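Local atomic coordinates of uncharacterized NTF-2 like protein (Silicibacter pomeroyi DSS-3, PDB entry 3FKA), a protein that is of unknown function but has an NTF2-like fold and belongs to a putative lumazine-binding family, consistent with a role in binding a small ligand. Residues 11-24 and 68-80. Numbering follows the deposited sequence. Where two conformers were deposited one is given.
Sequences LTALVETYVMAMTR and TDPFWAISSVSVQ
Trp72 lies against helix 11-24 with one face of its indole against Glu16 and Val19. CA of Glu16 makes a CH-pi contact, 4.3 Å from the centroid of the six-membered ring and 27° off its normal, while CG2 of Val19 sits over the same face nearer the CB end. Val15 approaches obliquely, its CG1 3.6 Å from Trp72 CZ3. With chi1 at 61°, Trp72 CG falls between its own backbone N and carbonyl carbon, which turns the ring face toward the helix. At the ring's edge a water donates to Glu16 OE2 and accepts a weak bond from Trp72 NE1. Two residues earlier, Pro70 packs against the next turn of the helix: its CD is 3.6 Å from SE of Met20 (selenomethionine), and its CG is 3.5 Å from Thr23 OG1, a hydroxyl that donates to Val19 O. The contact is that of the NTF2-like fold, in which the long N-terminal helix 4-24 crosses the curved sheet; strand 72-80 is one of the sheet's two outermost strands within the chain, and its residues Ser76 to Ser78 pair antiparallel with a strand of a second subunit, so the sheet runs on across the interface. Further along, Ile74 CD1 meets Thr12 CG2 at 3.8 Å, and Leu11 CD1 touches Val77 and Val79. Near the helix C-terminus, Arg24 grips Thr68 O end-on, NH1 at 2.9 Å in the carbonyl plane on a lone pair and NH2 above that plane. NH1 also bonds Asp65 O; a leucine in its place would remove these donors, and the loop at Thr68 would probably be less firmly tied to the helix end.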
loop_
_atom_site.group_PDB
_atom_site.type_symbol
_atom_site.label_atom_id
_atom_site.label_comp_id
_atom_site.label_asym_id
_atom_site.label_seq_id
_atom_site.Cartn_x
_atom_site.Cartn_y
_atom_site.Cartn_z
ATOM N N LEU B 11 15.118 -1.933 -4.886
ATOM C CA LEU B 11 13.853 -2.152 -5.589
ATOM C C LEU B 11 13.581 -1.004 -6.567
ATOM O O LEU B 11 13.088 -1.231 -7.677
ATOM C CB LEU B 11 12.706 -2.348 -4.568
ATOM C CG LEU B 11 12.734 -3.680 -3.804
ATOM C CD1 LEU B 11 11.888 -3.601 -2.476
ATOM C CD2 LEU B 11 12.305 -4.855 -4.676
ATOM N N THR B 12 13.935 0.219 -6.166
ATOM C CA THR B 12 13.779 1.402 -7.009
ATOM C C THR B 12 14.666 1.228 -8.254
ATOM O O THR B 12 14.208 1.498 -9.382
ATOM C CB THR B 12 14.102 2.701 -6.221
ATOM O OG1 THR B 12 13.182 2.817 -5.117
ATOM C CG2 THR B 12 13.968 3.912 -7.096
ATOM N N ALA B 13 15.907 0.774 -8.039
ATOM C CA ALA B 13 16.852 0.500 -9.151
ATOM C C ALA B 13 16.299 -0.600 -10.048
ATOM O O ALA B 13 16.411 -0.508 -11.273
ATOM C CB ALA B 13 18.209 0.092 -8.638
ATOM N N LEU B 14 15.745 -1.649 -9.438
ATOM C CA LEU B 14 15.139 -2.762 -10.167
ATOM C C LEU B 14 14.028 -2.260 -11.078
ATOM O O LEU B 14 13.959 -2.673 -12.235
ATOM C CB LEU B 14 14.614 -3.831 -9.205
ATOM C CG LEU B 14 13.875 -5.034 -9.805
ATOM C CD1 LEU B 14 14.800 -5.809 -10.697
ATOM C CD2 LEU B 14 13.305 -5.930 -8.681
ATOM N N VAL B 15 13.169 -1.369 -10.580
ATOM C CA VAL B 15 12.071 -0.823 -11.394
ATOM C C VAL B 15 12.632 -0.056 -12.601
ATOM O O VAL B 15 12.157 -0.220 -13.712
ATOM C CB VAL B 15 11.147 0.090 -10.589
ATOM C CG1 VAL B 15 10.108 0.721 -11.515
ATOM C CG2 VAL B 15 10.458 -0.707 -9.495
ATOM N N GLU B 16 13.645 0.775 -12.371
ATOM C CA GLU B 16 14.270 1.514 -13.457
ATOM C C GLU B 16 14.861 0.552 -14.509
ATOM O O GLU B 16 14.683 0.750 -15.709
ATOM C CB GLU B 16 15.346 2.458 -12.936
ATOM C CG GLU B 16 15.992 3.274 -14.071
ATOM C CD GLU B 16 16.911 4.387 -13.584
ATOM O OE1 GLU B 16 17.225 4.473 -12.379
ATOM O OE2 GLU B 16 17.331 5.203 -14.433
ATOM N N THR B 17 15.533 -0.497 -14.052
ATOM C CA THR B 17 16.111 -1.493 -14.945
ATOM C C THR B 17 15.012 -2.175 -15.760
ATOM O O THR B 17 15.149 -2.379 -16.974
ATOM C CB THR B 17 16.936 -2.526 -14.161
ATOM O OG1 THR B 17 18.009 -1.844 -13.495
ATOM C CG2 THR B 17 17.496 -3.558 -15.103
ATOM N N TYR B 18 13.939 -2.545 -15.060
ATOM C CA TYR B 18 12.783 -3.165 -15.684
ATOM C C TYR B 18 12.161 -2.315 -16.783
ATOM O O TYR B 18 12.030 -2.778 -17.916
ATOM C CB TYR B 18 11.729 -3.544 -14.601
ATOM C CG TYR B 18 10.324 -3.621 -15.110
ATOM C CD1 TYR B 18 9.973 -4.529 -16.075
ATOM C CD2 TYR B 18 9.335 -2.778 -14.602
ATOM C CE1 TYR B 18 8.705 -4.577 -16.545
ATOM C CE2 TYR B 18 8.058 -2.814 -15.070
ATOM C CZ TYR B 18 7.732 -3.705 -16.045
ATOM O OH TYR B 18 6.423 -3.715 -16.502
ATOM N N VAL B 19 11.848 -1.062 -16.478
ATOM C CA VAL B 19 11.192 -0.175 -17.457
ATOM C C VAL B 19 12.091 0.072 -18.679
ATOM O O VAL B 19 11.631 -0.012 -19.828
ATOM C CB VAL B 19 10.742 1.156 -16.805
ATOM C CG1 VAL B 19 10.064 2.049 -17.811
ATOM C CG2 VAL B 19 9.790 0.883 -15.639
HETATM N N MSE B 20 13.371 0.314 -18.436
HETATM C CA MSE B 20 14.308 0.548 -19.545
HETATM C C MSE B 20 14.551 -0.702 -20.370
HETATM O O MSE B 20 14.586 -0.621 -21.590
HETATM C CB MSE B 20 15.649 1.099 -19.055
HETATM C CG MSE B 20 15.595 2.451 -18.380
HETATM SE SE MSE B 20 14.595 3.770 -19.382
HETATM C CE MSE B 20 15.485 3.509 -21.093
ATOM N N ALA B 21 14.715 -1.852 -19.722
ATOM C CA ALA B 21 14.946 -3.105 -20.440
ATOM C C ALA B 21 13.733 -3.449 -21.305
ATOM O O ALA B 21 13.870 -3.905 -22.440
ATOM C CB ALA B 21 15.318 -4.258 -19.480
HETATM N N MSE B 22 12.539 -3.217 -20.764
HETATM C CA MSE B 22 11.305 -3.457 -21.517
HETATM C C MSE B 22 11.244 -2.553 -22.727
HETATM O O MSE B 22 11.008 -3.021 -23.842
HETATM C CB MSE B 22 10.064 -3.210 -20.669
HETATM C CG MSE B 22 8.739 -3.204 -21.479
HETATM SE SE MSE B 22 7.135 -3.252 -20.383
HETATM C CE MSE B 22 7.723 -4.631 -19.299
ATOM N N THR B 23 11.469 -1.258 -22.503
ATOM C CA THR B 23 11.440 -0.259 -23.577
ATOM C C THR B 23 12.459 -0.550 -24.670
ATOM O O THR B 23 12.127 -0.478 -25.849
ATOM C CB THR B 23 11.685 1.148 -23.004
ATOM O OG1 THR B 23 10.691 1.432 -22.007
ATOM C CG2 THR B 23 11.681 2.198 -24.107
ATOM N N ARG B 24 13.683 -0.898 -24.271
ATOM C CA ARG B 24 14.784 -1.173 -25.209
ATOM C C ARG B 24 14.799 -2.571 -25.831
ATOM O O ARG B 24 15.546 -2.800 -26.803
ATOM C CB ARG B 24 16.125 -0.974 -24.495
ATOM C CG ARG B 24 16.373 0.438 -24.014
ATOM C CD ARG B 24 16.805 1.354 -25.137
ATOM N NE ARG B 24 16.994 2.733 -24.648
ATOM C CZ ARG B 24 16.068 3.692 -24.639
ATOM N NH1 ARG B 24 14.860 3.515 -25.140
ATOM N NH2 ARG B 24 16.371 4.880 -24.135
ATOM N N THR B 68 13.528 6.322 -27.133
ATOM C CA THR B 68 12.475 6.934 -26.319
ATOM C C THR B 68 12.787 6.883 -24.819
ATOM O O THR B 68 13.298 5.877 -24.326
ATOM C CB THR B 68 11.104 6.287 -26.612
ATOM O OG1 THR B 68 10.719 6.630 -27.948
ATOM C CG2 THR B 68 10.031 6.785 -25.657
ATOM N N ASP B 69 12.501 7.985 -24.126
ATOM C CA ASP B 69 12.708 8.091 -22.695
ATOM C C ASP B 69 11.321 7.777 -22.149
ATOM O O ASP B 69 10.402 8.617 -22.232
ATOM C CB ASP B 69 13.203 9.476 -22.286
ATOM C CG ASP B 69 13.569 9.563 -20.806
ATOM O OD1 ASP B 69 13.796 8.514 -20.162
ATOM O OD2 ASP B 69 13.654 10.697 -20.291
ATOM N N PRO B 70 11.150 6.574 -21.588
ATOM C CA PRO B 70 9.804 6.240 -21.139
ATOM C C PRO B 70 9.367 6.840 -19.816
ATOM O O PRO B 70 10.195 7.021 -18.936
ATOM C CB PRO B 70 9.899 4.732 -20.963
ATOM C CG PRO B 70 11.276 4.522 -20.464
ATOM C CD PRO B 70 12.107 5.511 -21.221
ATOM N N PHE B 71 8.075 7.171 -19.730
ATOM C CA PHE B 71 7.493 7.666 -18.508
ATOM C C PHE B 71 7.279 6.500 -17.564
ATOM O O PHE B 71 6.801 5.457 -17.991
ATOM C CB PHE B 71 6.108 8.302 -18.699
ATOM C CG PHE B 71 5.280 8.324 -17.411
ATOM C CD1 PHE B 71 5.460 9.320 -16.461
ATOM C CD2 PHE B 71 4.358 7.298 -17.131
ATOM C CE1 PHE B 71 4.725 9.314 -15.274
ATOM C CE2 PHE B 71 3.638 7.280 -15.942
ATOM C CZ PHE B 71 3.819 8.293 -15.020
ATOM N N TRP B 72 7.606 6.680 -16.290
ATOM C CA TRP B 72 7.313 5.675 -15.262
ATOM C C TRP B 72 7.345 6.331 -13.886
ATOM O O TRP B 72 7.994 7.368 -13.690
ATOM C CB TRP B 72 8.240 4.454 -15.280
ATOM C CG TRP B 72 9.657 4.800 -15.045
ATOM C CD1 TRP B 72 10.522 5.314 -15.960
ATOM C CD2 TRP B 72 10.389 4.645 -13.842
ATOM N NE1 TRP B 72 11.751 5.497 -15.399
ATOM C CE2 TRP B 72 11.700 5.093 -14.094
ATOM C CE3 TRP B 72 10.070 4.175 -12.570
ATOM C CZ2 TRP B 72 12.690 5.089 -13.115
ATOM C CZ3 TRP B 72 11.054 4.159 -11.598
ATOM C CH2 TRP B 72 12.352 4.619 -11.875
ATOM N N ALA B 73 6.637 5.716 -12.948
ATOM C CA ALA B 73 6.572 6.198 -11.575
ATOM C C ALA B 73 6.308 5.044 -10.638
ATOM O O ALA B 73 5.629 4.112 -11.015
ATOM C CB ALA B 73 5.469 7.239 -11.435
ATOM N N ILE B 74 6.856 5.109 -9.430
ATOM C CA ILE B 74 6.622 4.106 -8.403
ATOM C C ILE B 74 5.506 4.680 -7.549
ATOM O O ILE B 74 5.713 5.685 -6.863
ATOM C CB ILE B 74 7.869 3.803 -7.566
ATOM C CG1 ILE B 74 8.904 3.108 -8.438
ATOM C CG2 ILE B 74 7.538 2.892 -6.406
ATOM C CD1 ILE B 74 10.298 2.981 -7.793
ATOM N N SER B 75 4.326 4.078 -7.635
ATOM C CA SER B 75 3.166 4.503 -6.873
ATOM C C SER B 75 3.179 3.881 -5.483
ATOM O O SER B 75 2.639 4.467 -4.564
ATOM C CB SER B 75 1.876 4.185 -7.619
ATOM O OG SER B 75 1.807 4.994 -8.777
ATOM N N SER B 76 3.697 2.658 -5.351
ATOM C CA SER B 76 3.848 2.078 -4.020
ATOM C C SER B 76 4.869 0.957 -4.014
ATOM O O SER B 76 5.131 0.325 -5.052
ATOM C CB SER B 76 2.528 1.566 -3.417
ATOM O OG SER B 76 2.108 0.358 -4.008
ATOM N N VAL B 77 5.455 0.770 -2.832
ATOM C CA VAL B 77 6.445 -0.262 -2.561
ATOM C C VAL B 77 6.150 -0.776 -1.165
ATOM O O VAL B 77 6.042 0.031 -0.244
ATOM C CB VAL B 77 7.899 0.244 -2.561
ATOM C CG1 VAL B 77 8.854 -0.932 -2.309
ATOM C CG2 VAL B 77 8.265 0.950 -3.870
ATOM N N SER B 78 5.998 -2.101 -1.010
ATOM C CA SER B 78 5.745 -2.738 0.285
ATOM C C SER B 78 6.811 -3.813 0.442
ATOM O O SER B 78 7.085 -4.543 -0.513
ATOM C CB SER B 78 4.342 -3.348 0.392
ATOM O OG SER B 78 3.338 -2.352 0.313
ATOM N N VAL B 79 7.404 -3.924 1.631
ATOM C CA VAL B 79 8.462 -4.898 1.873
ATOM C C VAL B 79 8.236 -5.612 3.201
ATOM O O VAL B 79 7.884 -4.964 4.205
ATOM C CB VAL B 79 9.851 -4.228 1.949
ATOM C CG1 VAL B 79 10.969 -5.269 2.184
ATOM C CG2 VAL B 79 10.187 -3.410 0.706
ATOM N N GLN B 80 8.375 -6.935 3.198
ATOM C CA GLN B 80 8.303 -7.742 4.444
ATOM C C GLN B 80 9.443 -8.731 4.344
ATOM O O GLN B 80 9.382 -9.639 3.550
ATOM C CB GLN B 80 6.960 -8.429 4.623
ATOM C CG GLN B 80 5.808 -7.481 4.922
ATOM C CD GLN B 80 5.877 -6.847 6.332
ATOM O OE1 GLN B 80 6.387 -7.445 7.275
ATOM N NE2 GLN B 80 5.345 -5.645 6.463
HETATM O O HOH W 1 15.047 6.090 -16.093
#